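Local coordinates for protein sulfotransferase (Mus musculus, PDB 5X2B) that probably transfers sulfonate groups to acceptor molecules, and binds adenosine-3'-5'-diphosphate and calcium, at residues F[63-68]-F[83-88]. Numbering follows the deposited sequence.
Sequences SPIELG and RAIPTH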
ATOM      1  N   SER F  63      12.654   1.086   4.498  1.00 41.02           N
ATOM      2  CA  SER F  63      11.668   1.617   5.420  1.00 45.69           C
ATOM      3  C   SER F  63      10.918   2.726   4.702  1.00 38.95           C
ATOM      4  O   SER F  63      11.513   3.501   3.983  1.00 33.00           O
ATOM      5  CB  SER F  63      12.404   2.233   6.615  1.00 47.90           C
ATOM      6  OG  SER F  63      11.957   3.559   6.842  1.00 56.25           O
ATOM      7  N   PRO F  64       9.615   2.839   4.930  1.00 38.40           N
ATOM      8  CA  PRO F  64       8.858   3.734   4.070  1.00 35.95           C
ATOM      9  C   PRO F  64       9.668   4.944   3.778  1.00 32.17           C
ATOM     10  O   PRO F  64      10.319   5.519   4.635  1.00 36.03           O
ATOM     11  CB  PRO F  64       7.659   4.092   4.918  1.00 39.85           C
ATOM     12  CG  PRO F  64       7.441   2.878   5.695  1.00 38.35           C
ATOM     13  CD  PRO F  64       8.811   2.384   6.059  1.00 36.12           C
ATOM     14  N   ILE F  65       9.682   5.331   2.540  1.00 22.94           N
ATOM     15  CA  ILE F  65      10.529   6.413   2.229  1.00 30.49           C
ATOM     16  C   ILE F  65      10.061   7.634   2.971  1.00 43.04           C
ATOM     17  O   ILE F  65      10.858   8.527   3.252  1.00 34.77           O
ATOM     18  CB  ILE F  65      10.437   6.754   0.799  1.00 30.52           C
ATOM     19  CG1 ILE F  65      11.254   8.003   0.557  1.00 41.55           C
ATOM     20  CG2 ILE F  65       9.014   7.030   0.445  1.00 43.17           C
ATOM     21  CD1 ILE F  65      11.802   8.054  -0.833  1.00 52.08           C
ATOM     22  N   GLU F  66       8.764   7.682   3.265  1.00 40.75           N
ATOM     23  CA  GLU F  66       8.167   8.919   3.756  1.00 35.85           C
ATOM     24  C   GLU F  66       8.109   8.895   5.256  1.00 45.68           C
ATOM     25  O   GLU F  66       7.463   9.726   5.872  1.00 39.22           O
ATOM     26  CB  GLU F  66       6.762   9.158   3.186  1.00 43.54           C
ATOM     27  CG  GLU F  66       5.668   8.180   3.652  1.00 33.04           C
ATOM     28  CD  GLU F  66       5.560   6.942   2.794  1.00 32.96           C
ATOM     29  OE1 GLU F  66       6.475   6.683   1.986  1.00 34.07           O
ATOM     30  OE2 GLU F  66       4.545   6.228   2.936  1.00 34.73           O
ATOM     31  N   LEU F  67       8.791   7.938   5.853  1.00 36.44           N
ATOM     32  CA  LEU F  67       8.856   7.905   7.280  1.00 36.00           C
ATOM     33  C   LEU F  67      10.133   8.669   7.690  1.00 56.40           C
ATOM     34  O   LEU F  67      11.226   8.275   7.293  1.00 43.35           O
ATOM     35  CB  LEU F  67       8.876   6.452   7.738  1.00 32.02           C
ATOM     36  CG  LEU F  67       9.196   6.155   9.196  1.00 40.85           C
ATOM     37  CD1 LEU F  67       8.078   6.725  10.046  1.00 42.38           C
ATOM     38  CD2 LEU F  67       9.374   4.640   9.469  1.00 37.65           C
ATOM     39  N   GLY F  68       9.979   9.802   8.396  1.00 54.49           N
ATOM     40  CA  GLY F  68      11.053  10.363   9.230  1.00 59.57           C
ATOM     41  C   GLY F  68      11.682  11.755   9.062  1.00 62.38           C
ATOM     42  O   GLY F  68      11.019  12.714   8.648  1.00 52.40           O
ATOM     43  N   ARG F  83      17.411  -1.518  -4.055  1.00 35.26           N
ATOM     44  CA  ARG F  83      16.513  -0.984  -3.086  1.00 29.96           C
ATOM     45  C   ARG F  83      15.075  -1.221  -3.455  1.00 31.76           C
ATOM     46  O   ARG F  83      14.640  -0.784  -4.530  1.00 42.15           O
ATOM     47  CB  ARG F  83      16.775   0.508  -3.022  1.00 35.80           C
ATOM     48  CG  ARG F  83      18.133   0.835  -2.533  1.00 32.67           C
ATOM     49  CD  ARG F  83      18.194   2.272  -2.102  1.00 26.02           C
ATOM     50  NE  ARG F  83      17.804   3.126  -3.210  1.00 31.28           N
ATOM     51  CZ  ARG F  83      18.156   4.391  -3.320  1.00 24.30           C
ATOM     52  NH1 ARG F  83      18.915   4.928  -2.392  1.00 17.98           N
ATOM     53  NH2 ARG F  83      17.768   5.108  -4.363  1.00 35.21           N
ATOM     54  N   ALA F  84      14.337  -1.902  -2.560  1.00 32.91           N
ATOM     55  CA  ALA F  84      12.849  -1.919  -2.570  1.00 21.54           C
ATOM     56  C   ALA F  84      12.297  -0.919  -1.557  1.00 29.14           C
ATOM     57  O   ALA F  84      12.489  -1.074  -0.350  1.00 28.94           O
ATOM     58  CB  ALA F  84      12.317  -3.286  -2.242  1.00 28.46           C
ATOM     59  N   ILE F  85      11.639   0.117  -2.059  1.00 22.68           N
ATOM     60  CA  ILE F  85      11.249   1.253  -1.250  1.00 28.38           C
ATOM     61  C   ILE F  85       9.728   1.323  -1.073  1.00 35.86           C
ATOM     62  O   ILE F  85       8.961   1.490  -2.034  1.00 29.48           O
ATOM     63  CB  ILE F  85      11.752   2.498  -1.891  1.00 24.11           C
ATOM     64  CG1 ILE F  85      13.268   2.349  -2.122  1.00 28.72           C
ATOM     65  CG2 ILE F  85      11.372   3.671  -1.034  1.00 28.23           C
ATOM     66  CD1 ILE F  85      13.847   3.330  -3.135  1.00 29.98           C
ATOM     67  N   PRO F  86       9.271   1.117   0.168  1.00 35.46           N
ATOM     68  CA  PRO F  86       7.824   1.085   0.298  1.00 26.76           C
ATOM     69  C   PRO F  86       7.297   2.486   0.513  1.00 30.81           C
ATOM     70  O   PRO F  86       8.076   3.315   1.010  1.00 29.14           O
ATOM     71  CB  PRO F  86       7.620   0.211   1.527  1.00 33.51           C
ATOM     72  CG  PRO F  86       8.916   0.290   2.287  1.00 33.98           C
ATOM     73  CD  PRO F  86       9.963   0.531   1.331  1.00 24.30           C
ATOM     74  N   THR F  87       6.045   2.759   0.128  1.00 28.05           N
ATOM     75  CA  THR F  87       5.478   4.112   0.301  1.00 31.19           C
ATOM     76  C   THR F  87       3.934   4.191   0.181  1.00 42.27           C
ATOM     77  O   THR F  87       3.307   3.296  -0.393  1.00 45.16           O
ATOM     78  CB  THR F  87       6.140   5.095  -0.714  1.00 31.19           C
ATOM     79  OG1 THR F  87       5.801   6.430  -0.380  1.00 36.67           O
ATOM     80  CG2 THR F  87       5.684   4.807  -2.139  1.00 19.08           C
ATOM     81  N   HIS F  88       3.316   5.247   0.725  1.00 39.60           N
ATOM     82  CA  HIS F  88       1.897   5.513   0.460  1.00 36.30           C
ATOM     83  C   HIS F  88       1.720   6.875  -0.257  1.00 29.70           C
ATOM     84  O   HIS F  88       0.604   7.344  -0.442  1.00 29.40           O
ATOM     85  CB  HIS F  88       1.055   5.460   1.748  1.00 28.16           C
ATOM     86  CG  HIS F  88       1.132   4.151   2.504  1.00 30.45           C
ATOM     87  ND1 HIS F  88       0.827   2.944   1.934  1.00 31.47           N
ATOM     88  CD2 HIS F  88       1.444   3.895   3.794  1.00 30.34           C
ATOM     89  CE1 HIS F  88       0.971   1.978   2.835  1.00 26.72           C
ATOM     90  NE2 HIS F  88       1.334   2.528   3.969  1.00 28.03           N
TER
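The carboxylate of Glu66 takes one hydrogen bond from Thr87 and one from His88, and so illustrates how a single acidic group can tie a loop to a strand end. Glu66 belongs to a type I beta turn, Pro64 to Leu67; its partners lie at the C-terminal end of strand 82-87, in the parallel sheet of this P-loop-type sulfotransferase fold. Its two oxygens divide the work. OE1 accepts from Thr87 OG1 at 2.5 Å, a very short distance whose exact value should not be pressed, and the same hydroxyl oxygen also accepts from the backbone N-H of Leu89. OE2 takes the backbone N-H of His88, the N-to-OE2 distance being 2.7 Å. This amide comes from above the carboxylate plane, 37° out of it, and is only moderately straight. CG of Glu66 sits between the backbone N and the carbonyl carbon (chi1 68°), and a further bend at chi2 (-88°) brings the Glu66 side chain across that of Thr87 at about a right angle. An alanine in its place would probably leave both the Thr87 hydroxyl and the His88 amide without this acceptor and untie the turn from the strand end.

One step back along the turn, Ile65 N donates to Pro86 O at 3.0 Å. The same oxygen receives a CA-H...O contact from Pro64. A hydrogen bond from Leu67 N to Pro64 O (3.1 Å) closes the turn. Apolar contacts lie beside these bonds: Ile85 CG2 is 3.7 Å from Ile65 CB, and the Ile65 side chain runs alongside Thr87.

Further out, Lys72 NZ hydrogen-bonds to Ser63 OG and Pro64 O at the start of the turn, and Ser16 OG to Glu66 O. Beyond the strand end, the His88 side chain lies about 5 Å from the bound adenosine-3'-5'-diphosphate; its ring packs edge-to-face with Tyr149, and His88 ND1 is hydrogen-bonded to Ser38 O.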